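Local structure of histidine acid phosphatase (6RXD) at residues T23-S28 with L471-E476; A43-S47 with G104-H108; Y97-T101 with R142-S146; F378-I382 with V446-V450. The protein acts as a histidine acid phytase, cleaving phosphate from inositol hexakisphosphate, and probably also dephosphorylates 2,3-bisphosphoglycerate and lower inositol phosphates. All blocks are in the same frame, centred on the assembly; numbering follows the deposited sequence.

Interaction 1 of 4, residues T23-S28 with L471-E476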
# COMPACT_ATOMS: atom_id res chain seq x y z
N THR A 23 -15.40 11.47 -12.63
CA THR A 23 -15.44 11.07 -11.23
C THR A 23 -15.16 12.24 -10.29
O THR A 23 -15.91 12.50 -9.35
CB THR A 23 -14.45 9.93 -10.95
OG1 THR A 23 -14.85 8.76 -11.67
CG2 THR A 23 -14.41 9.61 -9.45
N ALA A 24 -14.08 12.97 -10.57
CA ALA A 24 -13.65 14.05 -9.68
C ALA A 24 -14.63 15.22 -9.65
O ALA A 24 -14.66 15.98 -8.68
CB ALA A 24 -12.25 14.51 -10.06
N SER A 25 -15.41 15.37 -10.72
CA SER A 25 -16.40 16.44 -10.82
C SER A 25 -17.78 16.04 -10.31
O SER A 25 -18.69 16.88 -10.27
CB SER A 25 -16.53 16.90 -12.28
OG SER A 25 -17.04 15.85 -13.08
N SER A 26 -17.95 14.78 -9.92
CA SER A 26 -19.28 14.29 -9.57
C SER A 26 -19.43 13.78 -8.13
O SER A 26 -20.37 13.06 -7.83
CB SER A 26 -19.71 13.19 -10.54
OG SER A 26 -18.91 12.04 -10.39
N TYR A 27 -18.52 14.17 -7.24
CA TYR A 27 -18.69 13.77 -5.84
C TYR A 27 -19.96 14.43 -5.32
O TYR A 27 -20.24 15.59 -5.65
CB TYR A 27 -17.49 14.19 -4.99
CG TYR A 27 -16.20 13.50 -5.38
CD1 TYR A 27 -16.16 12.13 -5.58
CD2 TYR A 27 -15.03 14.23 -5.55
CE1 TYR A 27 -14.98 11.50 -5.94
CE2 TYR A 27 -13.86 13.61 -5.92
CZ TYR A 27 -13.83 12.24 -6.10
OH TYR A 27 -12.67 11.62 -6.46
N SER A 28 -20.71 13.71 -4.50
CA SER A 28 -21.99 14.25 -4.03
C SER A 28 -21.84 15.53 -3.21
O SER A 28 -20.85 15.71 -2.48
CB SER A 28 -22.77 13.19 -3.24
OG SER A 28 -22.20 13.00 -1.95
N LEU A 471 -14.20 8.85 0.72
CA LEU A 471 -13.64 8.41 -0.57
C LEU A 471 -12.58 7.35 -0.29
O LEU A 471 -11.78 7.50 0.62
CB LEU A 471 -12.97 9.58 -1.31
CG LEU A 471 -13.71 10.89 -1.61
CD1 LEU A 471 -12.93 11.70 -2.66
CD2 LEU A 471 -15.13 10.67 -2.06
N TYR A 472 -12.57 6.28 -1.09
CA TYR A 472 -11.58 5.21 -0.96
C TYR A 472 -10.93 5.10 -2.33
O TYR A 472 -11.61 4.83 -3.33
CB TYR A 472 -12.30 3.91 -0.61
CG TYR A 472 -11.44 2.68 -0.39
CD1 TYR A 472 -10.10 2.77 0.01
CD2 TYR A 472 -11.97 1.41 -0.58
CE1 TYR A 472 -9.33 1.61 0.22
CE2 TYR A 472 -11.23 0.26 -0.38
CZ TYR A 472 -9.91 0.36 0.02
OH TYR A 472 -9.21 -0.80 0.24
N ASN A 473 -9.63 5.36 -2.38
CA ASN A 473 -8.91 5.48 -3.64
C ASN A 473 -9.62 6.46 -4.59
O ASN A 473 -9.68 6.26 -5.81
CB ASN A 473 -8.69 4.09 -4.26
CG ASN A 473 -7.94 3.16 -3.31
OD1 ASN A 473 -7.12 3.61 -2.53
ND2 ASN A 473 -8.23 1.86 -3.38
N GLU A 474 -10.13 7.53 -3.98
CA GLU A 474 -10.82 8.62 -4.66
C GLU A 474 -12.14 8.25 -5.33
O GLU A 474 -12.67 9.02 -6.13
CB GLU A 474 -9.87 9.40 -5.57
CG GLU A 474 -8.99 10.37 -4.77
CD GLU A 474 -7.95 11.07 -5.61
OE1 GLU A 474 -7.00 10.38 -6.05
OE2 GLU A 474 -8.06 12.30 -5.82
N ASN A 475 -12.69 7.09 -4.98
CA ASN A 475 -14.06 6.76 -5.34
C ASN A 475 -14.94 7.02 -4.13
O ASN A 475 -14.62 6.59 -3.03
CB ASN A 475 -14.18 5.29 -5.74
CG ASN A 475 -13.37 4.96 -6.97
OD1 ASN A 475 -13.51 5.61 -8.02
ND2 ASN A 475 -12.49 3.96 -6.86
N GLU A 476 -16.05 7.72 -4.33
CA GLU A 476 -16.99 7.93 -3.23
C GLU A 476 -17.70 6.62 -2.92
O GLU A 476 -18.25 5.97 -3.82
CB GLU A 476 -18.01 9.02 -3.58
CG GLU A 476 -18.97 9.38 -2.44
CD GLU A 476 -19.73 10.66 -2.72
OE1 GLU A 476 -19.75 11.08 -3.89
OE2 GLU A 476 -20.29 11.26 -1.77
O HOH W 1 -20.14 10.01 -6.46
O HOH W 2 -10.55 13.42 -5.90

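Interaction 2 of 4, residues A43-S47 with G104-H108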
# COMPACT_ATOMS: atom_id res chain seq x y z
N ALA A 43 -2.83 7.75 3.49
CA ALA A 43 -2.42 7.20 2.21
C ALA A 43 -1.17 6.36 2.38
O ALA A 43 -0.26 6.72 3.13
CB ALA A 43 -2.14 8.33 1.20
N ARG A 44 -1.14 5.24 1.66
CA ARG A 44 0.07 4.45 1.52
C ARG A 44 1.07 5.23 0.68
O ARG A 44 0.69 6.06 -0.14
CB ARG A 44 -0.29 3.13 0.82
CG ARG A 44 0.87 2.18 0.62
CD ARG A 44 0.47 0.99 -0.23
NE ARG A 44 1.60 0.08 -0.37
CZ ARG A 44 1.64 -0.93 -1.23
NH1 ARG A 44 0.62 -1.14 -2.06
NH2 ARG A 44 2.72 -1.70 -1.28
N HIS A 45 2.36 4.97 0.89
CA HIS A 45 3.40 5.59 0.06
C HIS A 45 3.18 5.21 -1.41
O HIS A 45 2.46 4.26 -1.73
CB HIS A 45 4.77 5.09 0.51
CG HIS A 45 4.94 3.61 0.35
ND1 HIS A 45 5.18 3.02 -0.87
CD2 HIS A 45 4.87 2.61 1.26
CE1 HIS A 45 5.26 1.71 -0.71
NE2 HIS A 45 5.07 1.43 0.57
N GLY A 46 3.81 5.96 -2.31
CA GLY A 46 3.68 5.70 -3.72
C GLY A 46 4.60 4.58 -4.18
O GLY A 46 5.37 4.01 -3.40
N SER A 47 4.49 4.26 -5.47
CA SER A 47 5.36 3.29 -6.13
C SER A 47 6.84 3.49 -5.81
O SER A 47 7.34 4.61 -5.81
CB SER A 47 5.17 3.40 -7.64
OG SER A 47 3.91 2.90 -8.03
N GLY A 104 5.58 7.07 -8.47
CA GLY A 104 5.17 7.20 -7.07
C GLY A 104 5.07 8.66 -6.64
O GLY A 104 4.21 9.04 -5.85
N ALA A 105 5.97 9.48 -7.16
CA ALA A 105 5.93 10.91 -6.89
C ALA A 105 4.68 11.53 -7.52
O ALA A 105 3.97 12.34 -6.88
CB ALA A 105 7.20 11.59 -7.42
N GLN A 106 4.42 11.16 -8.77
CA GLN A 106 3.26 11.69 -9.50
C GLN A 106 1.94 11.29 -8.86
O GLN A 106 0.99 12.08 -8.86
CB GLN A 106 3.30 11.28 -10.98
CG GLN A 106 4.43 11.95 -11.75
CD GLN A 106 4.51 11.52 -13.21
OE1 GLN A 106 4.15 10.40 -13.57
NE2 GLN A 106 5.00 12.41 -14.06
N GLN A 107 1.89 10.07 -8.32
CA GLN A 107 0.68 9.59 -7.63
C GLN A 107 0.31 10.54 -6.52
O GLN A 107 -0.82 11.02 -6.46
CB GLN A 107 0.88 8.17 -7.07
CG GLN A 107 0.93 7.07 -8.15
CD GLN A 107 1.51 5.75 -7.63
OE1 GLN A 107 2.15 5.72 -6.57
NE2 GLN A 107 1.31 4.67 -8.39
N HIS A 108 1.26 10.82 -5.65
CA HIS A 108 1.00 11.67 -4.50
C HIS A 108 0.82 13.14 -4.86
O HIS A 108 0.01 13.84 -4.26
CB HIS A 108 2.05 11.45 -3.41
CG HIS A 108 1.76 10.23 -2.60
ND1 HIS A 108 0.98 10.27 -1.46
CD2 HIS A 108 2.07 8.93 -2.80
CE1 HIS A 108 0.84 9.05 -0.98
NE2 HIS A 108 1.49 8.21 -1.78

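Interaction 3 of 4, residues Y97-T101 with R142-S146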
# COMPACT_ATOMS: atom_id res chain seq x y z
N TYR A 97 18.20 2.00 -5.01
CA TYR A 97 17.29 0.92 -4.66
C TYR A 97 16.37 1.34 -3.51
O TYR A 97 16.80 2.03 -2.58
CB TYR A 97 18.07 -0.35 -4.32
CG TYR A 97 18.48 -1.14 -5.54
CD1 TYR A 97 17.70 -2.20 -5.98
CD2 TYR A 97 19.64 -0.84 -6.24
CE1 TYR A 97 18.06 -2.95 -7.09
CE2 TYR A 97 20.02 -1.57 -7.35
CZ TYR A 97 19.23 -2.63 -7.77
OH TYR A 97 19.58 -3.37 -8.88
N GLY A 98 15.10 0.94 -3.61
CA GLY A 98 14.11 1.19 -2.58
C GLY A 98 13.43 2.54 -2.65
O GLY A 98 12.46 2.79 -1.94
N MET A 99 13.93 3.42 -3.52
CA MET A 99 13.45 4.80 -3.55
C MET A 99 12.12 4.94 -4.28
O MET A 99 11.73 4.08 -5.07
CB MET A 99 14.50 5.69 -4.20
CG MET A 99 15.81 5.69 -3.46
SD MET A 99 15.66 6.54 -1.88
CE MET A 99 15.71 8.25 -2.43
N LEU A 100 11.41 6.03 -3.99
CA LEU A 100 10.19 6.37 -4.72
C LEU A 100 10.52 6.48 -6.19
O LEU A 100 11.57 7.01 -6.56
CB LEU A 100 9.64 7.73 -4.27
CG LEU A 100 8.64 7.87 -3.13
CD1 LEU A 100 8.02 9.26 -3.17
CD2 LEU A 100 7.56 6.80 -3.24
N THR A 101 9.63 5.99 -7.04
CA THR A 101 9.82 6.14 -8.48
C THR A 101 9.16 7.44 -8.94
O THR A 101 8.45 8.09 -8.17
CB THR A 101 9.20 4.95 -9.23
OG1 THR A 101 7.78 4.97 -9.07
CG2 THR A 101 9.75 3.64 -8.70
N ARG A 142 10.28 6.72 2.80
CA ARG A 142 9.45 6.69 1.59
C ARG A 142 8.02 7.20 1.85
O ARG A 142 7.41 7.79 0.97
CB ARG A 142 9.42 5.30 0.97
CG ARG A 142 10.49 5.07 -0.12
CD ARG A 142 11.90 4.97 0.44
NE ARG A 142 12.57 6.26 0.53
CZ ARG A 142 13.78 6.44 1.06
NH1 ARG A 142 14.32 7.65 1.11
NH2 ARG A 142 14.44 5.40 1.55
N ALA A 143 7.51 6.96 3.05
CA ALA A 143 6.19 7.50 3.41
C ALA A 143 6.26 9.02 3.52
O ALA A 143 5.38 9.74 3.04
CB ALA A 143 5.67 6.87 4.70
N THR A 144 7.33 9.51 4.13
CA THR A 144 7.52 10.95 4.30
C THR A 144 7.71 11.60 2.93
O THR A 144 7.11 12.64 2.63
CB THR A 144 8.70 11.24 5.23
OG1 THR A 144 8.48 10.60 6.50
CG2 THR A 144 8.87 12.75 5.47
N GLU A 145 8.53 10.98 2.08
CA GLU A 145 8.76 11.51 0.74
C GLU A 145 7.49 11.50 -0.11
O GLU A 145 7.28 12.38 -0.94
CB GLU A 145 9.89 10.74 0.05
CG GLU A 145 11.24 11.05 0.67
CD GLU A 145 12.28 9.98 0.41
OE1 GLU A 145 11.95 8.97 -0.24
OE2 GLU A 145 13.43 10.15 0.87
N SER A 146 6.65 10.49 0.09
CA SER A 146 5.35 10.49 -0.58
C SER A 146 4.55 11.69 -0.12
O SER A 146 3.97 12.42 -0.93
CB SER A 146 4.59 9.20 -0.28
OG SER A 146 5.27 8.10 -0.88
O HOH W 3 14.18 2.18 1.01
O HOH W 4 12.60 8.12 -2.57

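Interaction 4 of 4, residues F378-I382 with V446-V450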
# COMPACT_ATOMS: atom_id res chain seq x y z
N PHE A 378 -8.92 8.96 13.51
CA PHE A 378 -9.79 9.49 12.45
C PHE A 378 -10.98 10.19 13.08
O PHE A 378 -11.42 11.24 12.62
CB PHE A 378 -10.25 8.39 11.48
CG PHE A 378 -9.52 8.40 10.16
CD1 PHE A 378 -10.21 8.68 8.97
CD2 PHE A 378 -8.16 8.13 10.09
CE1 PHE A 378 -9.56 8.69 7.74
CE2 PHE A 378 -7.49 8.14 8.86
CZ PHE A 378 -8.19 8.42 7.69
N LEU A 379 -11.50 9.62 14.16
CA LEU A 379 -12.66 10.21 14.83
C LEU A 379 -12.23 11.32 15.78
O LEU A 379 -12.87 12.37 15.85
CB LEU A 379 -13.44 9.13 15.58
CG LEU A 379 -14.09 8.10 14.65
CD1 LEU A 379 -14.49 6.84 15.41
CD2 LEU A 379 -15.30 8.69 13.92
N ASN A 380 -11.13 11.10 16.50
CA ASN A 380 -10.68 12.07 17.49
C ASN A 380 -10.27 13.42 16.89
O ASN A 380 -10.47 14.46 17.52
CB ASN A 380 -9.51 11.51 18.31
CG ASN A 380 -9.96 10.48 19.34
OD1 ASN A 380 -11.13 10.43 19.71
ND2 ASN A 380 -9.02 9.66 19.80
N THR A 381 -9.67 13.40 15.71
CA THR A 381 -9.27 14.65 15.07
C THR A 381 -10.48 15.42 14.55
O THR A 381 -10.45 16.65 14.44
CB THR A 381 -8.21 14.46 13.95
OG1 THR A 381 -8.74 13.61 12.93
CG2 THR A 381 -6.92 13.87 14.49
N ILE A 382 -11.56 14.71 14.21
CA ILE A 382 -12.80 15.38 13.87
C ILE A 382 -13.32 16.08 15.12
O ILE A 382 -13.66 17.27 15.08
CB ILE A 382 -13.87 14.41 13.33
CG1 ILE A 382 -13.42 13.84 11.99
CG2 ILE A 382 -15.21 15.13 13.15
CD1 ILE A 382 -14.32 12.68 11.49
N VAL A 446 -7.57 6.56 2.04
CA VAL A 446 -8.92 6.79 2.51
C VAL A 446 -8.99 8.26 2.90
O VAL A 446 -8.09 8.76 3.56
CB VAL A 446 -9.22 5.92 3.75
CG1 VAL A 446 -10.54 6.35 4.40
CG2 VAL A 446 -9.26 4.42 3.35
N GLN A 447 -10.03 8.95 2.46
CA GLN A 447 -10.23 10.35 2.83
C GLN A 447 -11.64 10.54 3.37
O GLN A 447 -12.60 9.95 2.86
CB GLN A 447 -10.01 11.25 1.61
CG GLN A 447 -8.60 11.15 1.01
CD GLN A 447 -8.35 12.16 -0.07
OE1 GLN A 447 -8.72 13.34 0.06
NE2 GLN A 447 -7.73 11.72 -1.16
N TRP A 448 -11.78 11.35 4.42
CA TRP A 448 -13.12 11.69 4.92
C TRP A 448 -13.29 13.18 4.84
O TRP A 448 -12.38 13.93 5.23
CB TRP A 448 -13.28 11.29 6.39
CG TRP A 448 -13.35 9.82 6.68
CD1 TRP A 448 -13.25 8.78 5.80
CD2 TRP A 448 -13.54 9.23 7.97
NE1 TRP A 448 -13.36 7.58 6.47
CE2 TRP A 448 -13.54 7.83 7.80
CE3 TRP A 448 -13.71 9.76 9.25
CZ2 TRP A 448 -13.69 6.95 8.88
CZ3 TRP A 448 -13.86 8.89 10.32
CH2 TRP A 448 -13.86 7.49 10.12
N ASP A 449 -14.46 13.62 4.39
CA ASP A 449 -14.83 15.03 4.43
C ASP A 449 -15.90 15.24 5.49
O ASP A 449 -16.82 14.44 5.61
CB ASP A 449 -15.40 15.48 3.08
CG ASP A 449 -14.40 15.34 1.96
OD1 ASP A 449 -13.20 15.53 2.20
OD2 ASP A 449 -14.82 15.04 0.82
N VAL A 450 -15.78 16.33 6.25
CA VAL A 450 -16.73 16.60 7.32
C VAL A 450 -17.35 17.98 7.14
O VAL A 450 -16.63 18.97 7.00
CB VAL A 450 -16.06 16.53 8.71
CG1 VAL A 450 -17.10 16.72 9.83
CG2 VAL A 450 -15.34 15.20 8.88

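Interaction 1 of 4, residues T23-S28 with L471-E476
Ser-28 and Glu-476 are joined by two hydrogen bonds. Ser-28 N donates to Glu-476 OE1 at 2.9 Å along a nearly straight path (172°), and Ser-28 OG donates to Glu-476 OE2 at 2.6 Å. Both oxygens are met on the syn side, which fixes the rotation of the carboxylate. Glu-476 presents it on an extended chain whose CG lies opposite the backbone N (chi1 -176°), and Arg-469 and Thr-491 also bind OE2. A third bond runs from Tyr-27 OH to Glu-474 O, 2.6 Å away at the ring edge. This carbonyl sits in the type I' turn from Tyr-472 to Asn-475, the tight reversal of a beta hairpin formed by strands 467-472 and 475-477. Water 2 links the same hydroxyl to Glu-474 OE2, and the Glu-474 carboxylate is further held by Tyr-16 and Arg-114. One face of the Tyr-27 ring takes an apolar contact: Leu-471 CD1 makes a CH-pi contact 3.9 Å from the Tyr-27 centroid, 23° off the normal. Over the opposite face a carbonyl, Thr-23 O, stands 3.6 Å above the Tyr-27 ring plane. Thr-23 CG2 reaches Glu-474 O at 3.8 Å.

Interaction 2 of 4, residues A43-S47 with G104-H108
Gly-46 and Gly-104 bring loop and helix backbones into direct contact, their CA atoms only 4.0 Å apart, an approach possible because neither carries a side chain. Just beyond, Ser-47 N lies 3.4 Å from Gly-104 CA. Gln-107 extends its chain from the helix and lays its carboxamide alongside Ser-47. Its OE1 accepts from Ser-47 N at 3.0 Å (163°), while Gln-107 NE2 gives a weak bond of 3.2 Å to Ser-47 OG, which is also bonded to Gln-103. The two ends of one amide thus grip one residue, limiting the amide's rotation. His-108 comes edge-on: NE2 donates weakly to Arg-44 O at 2.8 Å, the angle bent to 128°, and CE1 of the same ring rests 3.8 Å from Ala-43 CB. His-45 turns from the helix, with CG lying between its backbone N and carbonyl carbon (chi1 63°). This brings ND1 to Gly-46 O at 2.7 Å, with the acceptor in the ring plane, a bond within the loop that restricts rotation of the imidazole. Arg-44, His-45 and Gly-46 begin the RHGxR signature of histidine phosphatases, which starts on the last residue of strand 34-44 and runs into the following loop. Helix 102-118 packs against this loop through Gly-104, Gln-107 and His-108, and helix 141-157 reaches it through Ser-146, whose OG accepts from Gly-46 N.

Interaction 3 of 4, residues Y97-T101 with R142-S146
Met-99 lays its sulfur over the guanidinium of Arg-142, with SD 3.4 Å above the centre of the plane. Bends at chi2 (-70°) and chi3 fold the thioether back to this position, and the two side chains cross at a slant. The orientation of the guanidinium is fixed from its edge: Arg-142 NE donates to Glu-145 OE1 at 2.9 Å, and Arg-142 NH1 forms a salt bridge to Glu-145 OE2 at 2.7 Å. This side-on, two-nitrogen grip leaves the carboxylate at the edge and the sulfur stacked on a face. Close packing continues along the Arg-142 chain, whose CD is 3.3 Å from Gly-98 O. In the conformer described, one of two modelled for Leu-100, CD2 comes within 3.5 Å of Ser-146 OG, making this contact less certain. That hydroxyl donates to Arg-142 O, as does Ser-146 N, the two reaching the carbonyl from opposite faces. No direct hydrogen bond crosses between the segments, and the looser polar side relies on water. Water 4 accepts from Leu-100 N at 2.8 Å and donates to Glu-145 OE1, whereas water 3 links Arg-142 NH2 to Gly-98 O through a weak bond. The loop connects helix 75-95 to helix 102-118, which Thr-101 N-caps, and it lies against the early turns of helix 141-157, with Thr-101 also bonded through its backbone to Ser-47.

Interaction 4 of 4, residues F378-I382 with V446-V450
Phe-378 leaves its helix with chi1 at -104°, displaced from a staggered position, and this swings its ring edge over the indole of Trp-448. The CB of Trp-448 points toward the helix, and with CG opposite the carbonyl carbon the indole turns one face to Phe-378. The result is a T-shaped pair: the ring planes stand at 78°, and the centroid of the Phe-378 ring is 4.8 Å from that of the Trp-448 six-membered ring. Phe-378 CD1 leads, approaching Trp-448 CD2 to 3.5 Å, and Phe-378 CB adds a CH-pi contact over the same six-membered ring. The indole rim is closed in by aliphatic groups. Ile-382 CD1 lies in its plane, 3.7 Å from Trp-448 CE3, and Leu-379 CD2 is 3.9 Å from Trp-448 CZ3. Ile-382 CD1 also touches Val-450 CG2 at 3.8 Å, while Val-446 CG1 borders Phe-378 CE1 more distantly at 4.2 Å. Phe-479 meets Trp-448 edge-to-face, extending the aromatic cluster. The axes of helix segment 378-382 and strand segment 446-450 come within 10.9 Å, their N-to-C directions 27° apart. Gln-447 and Asp-449 point to the other face, where both bond Arg-118 of helix 102-118. Helices therefore flank both faces of strand 445-453, the layered alpha/beta/alpha architecture of the histidine phosphatase core.

Interactions 2 and 4 are buried, whereas interactions 1 and 3 are partly open and include bridging waters. Interactions 1, 2 and 4 reach one sheet: strand 34-44 pairs with 445-453, which pairs with 467-472, and Leu-471 N of interaction 1 probably bonds Gln-447 O of interaction 4. Interactions 2 and 3 touch directly, their centres about 8 Å apart, and their segments alternate along the chain around the signature loop. Chemistry follows position: interaction 4 has no hydrogen bond across it and packs aromatic and aliphatic groups, interaction 2 combines glycine contact with buried hydrogen bonds, interaction 3 covers a salt-bridged arginine with sulfur, and partly exposed interaction 1 relies mainly on carboxylate and carbonyl bonds.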